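Local coordinates for 23S rRNA-specific endonuclease VapC20 (Mycobacterium tuberculosis H37Rv, PDB 5WZF), which cleaves 23S rRNA within the sarcin-ricin loop as the magnesium-dependent endoribonuclease toxin of a type II toxin-antitoxin system, at residues Ile15-Ser20 with Asn125-Asp130; Glu56-Leu61 with Ala72-Arg77. One frame throughout, in Å; residues are numbered along the deposited sequence.

Contact 1: residues Ile15-Ser20 with Asn125-Asp130; sequences IFVDTS and NAYAFD
In the parallel sheet of the PIN domain, strand 15-17 runs beside strand 125-127, with Phe-16 paired to Ala-126 and Val-17 to Tyr-127. The strand axes come within 4.5 Å at 31°, and three backbone bonds alternate between the two strands: Phe-16 N to Asn-125 O, Tyr-127 N to Phe-16 O at 2.8 Å, and Asp-18 N to Tyr-127 O at 2.9 Å. The last is nearly straight, 174° at the hydrogen, and carries the pairing one residue past the strand. Ile-15 packs on the Tyr-127 ring with both branches. CG2, turned anti to the backbone N, sits over one face, 4.0 Å from the ring centroid, a CH-pi contact, while CD1 closes to 3.3 Å from Tyr-127 CE1. On the sheet face of Phe-16 and Ala-126 lies helix 109-121. Where the strands end, Ser-20 OG takes the N-H of Phe-129 at 2.8 Å and gives its own proton to Asp-18 OD2 at 2.8 Å. The backbone N of Ser-20 also reaches OD2, from above the carboxylate plane, so two bonds to one oxygen limit the turning of the Asp-18 side chain. Asp-18 thereby N-caps helix 19-25, and its OD1 lies close to OD1 of Asp-111; both aspartates are predicted magnesium ligands. An acidic residue at the C-terminal end of a central parallel strand is characteristic of the PIN-domain nuclease site.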
# COMPACT_ATOMS: atom_id res chain seq x y z
N ILE A 15 20.35 -6.91 2.10
CA ILE A 15 19.21 -7.54 1.45
C ILE A 15 17.91 -6.82 1.79
O ILE A 15 17.68 -6.43 2.94
CB ILE A 15 19.10 -9.03 1.82
CG1 ILE A 15 20.06 -9.85 0.96
CG2 ILE A 15 17.68 -9.55 1.65
CD1 ILE A 15 19.87 -11.32 1.07
N PHE A 16 17.07 -6.61 0.77
CA PHE A 16 15.74 -6.04 0.95
C PHE A 16 14.69 -7.13 0.75
O PHE A 16 14.78 -7.92 -0.18
CB PHE A 16 15.51 -4.89 -0.03
CG PHE A 16 14.20 -4.18 0.17
CD1 PHE A 16 13.05 -4.67 -0.43
CD2 PHE A 16 14.12 -3.06 0.97
CE1 PHE A 16 11.84 -4.04 -0.23
CE2 PHE A 16 12.91 -2.42 1.16
CZ PHE A 16 11.77 -2.91 0.56
N VAL A 17 13.70 -7.17 1.64
CA VAL A 17 12.70 -8.23 1.61
C VAL A 17 11.36 -7.69 1.13
O VAL A 17 10.85 -6.71 1.66
CB VAL A 17 12.50 -8.87 3.00
CG1 VAL A 17 11.59 -10.09 2.89
CG2 VAL A 17 13.84 -9.26 3.61
N ASP A 18 10.81 -8.36 0.12
CA ASP A 18 9.55 -7.96 -0.51
C ASP A 18 8.35 -8.68 0.10
O ASP A 18 8.50 -9.70 0.76
CB ASP A 18 9.61 -8.25 -2.02
CG ASP A 18 8.33 -7.89 -2.73
OD1 ASP A 18 7.86 -6.75 -2.56
OD2 ASP A 18 7.77 -8.76 -3.44
N THR A 19 7.16 -8.14 -0.15
CA THR A 19 5.89 -8.75 0.23
C THR A 19 5.79 -10.22 -0.17
O THR A 19 5.36 -11.06 0.62
CB THR A 19 4.71 -8.00 -0.40
OG1 THR A 19 4.80 -6.61 -0.08
CG2 THR A 19 3.38 -8.56 0.09
N SER A 20 6.19 -10.51 -1.40
CA SER A 20 6.09 -11.86 -1.95
C SER A 20 6.85 -12.87 -1.10
O SER A 20 6.43 -14.02 -0.95
CB SER A 20 6.60 -11.89 -3.39
OG SER A 20 7.96 -11.52 -3.45
N ASN A 125 20.48 -7.03 -3.89
CA ASN A 125 19.93 -8.35 -3.60
C ASN A 125 18.60 -8.25 -2.88
O ASN A 125 18.48 -7.62 -1.83
CB ASN A 125 20.93 -9.17 -2.78
CG ASN A 125 22.20 -9.47 -3.55
OD1 ASN A 125 22.16 -9.65 -4.77
ND2 ASN A 125 23.32 -9.52 -2.85
N ALA A 126 17.58 -8.88 -3.46
CA ALA A 126 16.26 -8.86 -2.87
C ALA A 126 15.80 -10.26 -2.52
O ALA A 126 16.07 -11.22 -3.24
CB ALA A 126 15.27 -8.19 -3.82
N TYR A 127 15.11 -10.37 -1.39
CA TYR A 127 14.34 -11.56 -1.09
C TYR A 127 12.94 -11.34 -1.63
O TYR A 127 12.14 -10.62 -1.04
CB TYR A 127 14.31 -11.84 0.42
CG TYR A 127 15.48 -12.66 0.90
CD1 TYR A 127 16.55 -12.94 0.05
CD2 TYR A 127 15.53 -13.17 2.19
CE1 TYR A 127 17.62 -13.70 0.47
CE2 TYR A 127 16.60 -13.93 2.62
CZ TYR A 127 17.65 -14.19 1.76
OH TYR A 127 18.72 -14.94 2.18
N ALA A 128 12.65 -11.96 -2.77
CA ALA A 128 11.42 -11.69 -3.50
C ALA A 128 11.18 -12.77 -4.54
O ALA A 128 12.11 -13.44 -4.98
CB ALA A 128 11.49 -10.33 -4.17
N PHE A 129 9.92 -12.93 -4.94
CA PHE A 129 9.59 -13.92 -5.96
C PHE A 129 8.86 -13.28 -7.15
O PHE A 129 8.42 -12.14 -7.07
CB PHE A 129 8.73 -15.03 -5.35
CG PHE A 129 9.44 -15.81 -4.27
CD1 PHE A 129 10.44 -16.71 -4.60
CD2 PHE A 129 9.09 -15.66 -2.94
CE1 PHE A 129 11.09 -17.43 -3.61
CE2 PHE A 129 9.74 -16.38 -1.95
CZ PHE A 129 10.74 -17.27 -2.29
N ASP A 130 8.79 -14.03 -8.25
CA ASP A 130 7.93 -13.74 -9.40
C ASP A 130 8.28 -12.53 -10.29
O ASP A 130 7.40 -11.99 -10.97
CB ASP A 130 6.47 -13.59 -8.93
CG ASP A 130 6.04 -14.74 -8.03
OD1 ASP A 130 6.74 -15.77 -7.99
OD2 ASP A 130 4.98 -14.61 -7.37

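Contact 2: residues Glu56-Leu61 with Ala72-Arg77; sequences ETWTLL and AAAAIR
Trp-58 and Ala-73 mark the nearest backbone approach of helical residues 56-61 and segment 72-77, with 5.7 Å between their CA atoms. The first segment is wholly helical, as the bond from Leu-61 N to Thr-57 O at 2.9 Å attests; the second takes in the last turn of helix 67-75 and the residues that follow. The small side chains of Ala-73 and Ala-74 are consistent with this close approach. Ala-73 CB enters between two side chains one helical turn apart, 3.7 Å from Thr-57 CG2 and 3.9 Å from Leu-61 CD1. With OG1 beside the backbone N (chi1 -60°), the methyl CG2 of Thr-57 stands anti to that N and meets Ala-73, while OG1 bonds to Val-53 O of its own helix. These are the successive helices 51-64 and 67-75 of the PIN domain, which form an antiparallel alpha hairpin in the connection from strand 47-50 to strand 82-85. Beside Ala-73, Ala-74 CB meets the benzo part of the Trp-58 indole obliquely, 4.1 Å from CE3. At the far end of that indole, NE1 bonds to the carbonyl O of Tyr-107 of the neighbouring chain. Arg-77 folds back on its own segment: NH1 bonds to Ala-74 O at 2.9 Å from above the carbonyl plane, while its backbone N reaches that oxygen from the opposite face. Its NH2 forms a salt bridge with Glu-93 of the neighbouring chain.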
# COMPACT_ATOMS: atom_id res chain seq x y z
N GLU A 56 1.42 -4.13 2.94
CA GLU A 56 0.90 -4.99 1.88
C GLU A 56 0.86 -6.43 2.37
O GLU A 56 -0.09 -7.17 2.10
CB GLU A 56 1.76 -4.86 0.62
CG GLU A 56 1.17 -5.53 -0.61
CD GLU A 56 2.11 -5.47 -1.81
OE1 GLU A 56 3.34 -5.34 -1.60
OE2 GLU A 56 1.63 -5.56 -2.95
N THR A 57 1.89 -6.82 3.11
CA THR A 57 1.99 -8.17 3.65
C THR A 57 0.85 -8.45 4.62
O THR A 57 0.22 -9.51 4.56
CB THR A 57 3.34 -8.39 4.34
OG1 THR A 57 4.39 -8.20 3.38
CG2 THR A 57 3.43 -9.80 4.91
N TRP A 58 0.57 -7.49 5.50
CA TRP A 58 -0.58 -7.59 6.39
C TRP A 58 -1.84 -7.91 5.61
O TRP A 58 -2.56 -8.86 5.91
CB TRP A 58 -0.81 -6.30 7.19
CG TRP A 58 -2.19 -6.28 7.81
CD1 TRP A 58 -3.34 -5.84 7.22
CD2 TRP A 58 -2.55 -6.74 9.11
NE1 TRP A 58 -4.40 -6.00 8.08
CE2 TRP A 58 -3.94 -6.54 9.25
CE3 TRP A 58 -1.84 -7.29 10.18
CZ2 TRP A 58 -4.63 -6.88 10.41
CZ3 TRP A 58 -2.52 -7.62 11.34
CH2 TRP A 58 -3.91 -7.41 11.45
N THR A 59 -2.11 -7.08 4.60
CA THR A 59 -3.34 -7.18 3.84
C THR A 59 -3.46 -8.52 3.13
O THR A 59 -4.52 -9.14 3.13
CB THR A 59 -3.42 -6.04 2.81
OG1 THR A 59 -3.42 -4.79 3.51
CG2 THR A 59 -4.70 -6.15 1.98
N LEU A 60 -2.35 -8.97 2.55
CA LEU A 60 -2.33 -10.24 1.84
C LEU A 60 -2.59 -11.42 2.78
O LEU A 60 -3.43 -12.28 2.51
CB LEU A 60 -0.99 -10.42 1.12
CG LEU A 60 -1.02 -11.13 -0.23
CD1 LEU A 60 -1.83 -10.32 -1.24
CD2 LEU A 60 0.39 -11.38 -0.74
N LEU A 61 -1.86 -11.45 3.90
CA LEU A 61 -1.98 -12.56 4.84
C LEU A 61 -3.32 -12.55 5.58
O LEU A 61 -3.87 -13.61 5.89
CB LEU A 61 -0.82 -12.53 5.84
CG LEU A 61 0.55 -12.93 5.28
CD1 LEU A 61 1.63 -12.76 6.34
CD2 LEU A 61 0.52 -14.37 4.79
N ALA A 72 1.34 -11.78 12.77
CA ALA A 72 2.74 -12.18 12.63
C ALA A 72 3.50 -11.20 11.75
O ALA A 72 4.64 -10.85 12.03
CB ALA A 72 2.83 -13.59 12.07
N ALA A 73 2.85 -10.76 10.68
CA ALA A 73 3.43 -9.78 9.78
C ALA A 73 3.57 -8.43 10.46
O ALA A 73 4.57 -7.73 10.29
CB ALA A 73 2.59 -9.66 8.52
N ALA A 74 2.56 -8.06 11.25
CA ALA A 74 2.59 -6.81 11.99
C ALA A 74 3.78 -6.76 12.93
O ALA A 74 4.42 -5.71 13.11
CB ALA A 74 1.28 -6.62 12.76
N ALA A 75 4.11 -7.90 13.53
CA ALA A 75 5.14 -7.98 14.55
C ALA A 75 6.55 -7.77 13.99
O ALA A 75 7.48 -7.48 14.73
CB ALA A 75 5.06 -9.30 15.26
N ILE A 76 6.70 -7.92 12.68
CA ILE A 76 8.00 -7.71 12.03
C ILE A 76 8.48 -6.28 12.28
O ILE A 76 9.68 -6.04 12.46
CB ILE A 76 7.92 -7.98 10.51
CG1 ILE A 76 7.57 -9.45 10.26
CG2 ILE A 76 9.24 -7.64 9.83
CD1 ILE A 76 7.32 -9.79 8.80
N ARG A 77 7.55 -5.34 12.34
CA ARG A 77 7.89 -3.94 12.58
C ARG A 77 8.56 -3.75 13.94
O ARG A 77 9.23 -2.75 14.18
CB ARG A 77 6.65 -3.05 12.49
CG ARG A 77 5.87 -2.92 13.79
CD ARG A 77 4.53 -2.23 13.57
NE ARG A 77 3.84 -1.93 14.82
CZ ARG A 77 3.16 -2.82 15.53
NH1 ARG A 77 3.08 -4.08 15.12
NH2 ARG A 77 2.56 -2.46 16.66

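The centres of contacts 1 and 2 lie 15 Å apart, yet the two meet through Thr-19, which directly follows the predicted magnesium ligand Asp-18. Thr-19 OG1 is 2.5 Å from Glu-56 OE1, a probable hydrogen bond, and Thr-19 CG2 packs 3.5 Å from Thr-57 OG1. Thus the start of helix 19-25 joins the strand pair to helix 51-64. Contact 1 itself holds Asp-18, whereas in contact 2 the Thr-57 side chain is about 7 Å from that of Asp-18 and about 10 Å from that of Asp-111. Contact 2 thus lies near the predicted metal site without supplying a ligand named for it, and Trp-58 and Arg-77 also reach the second subunit.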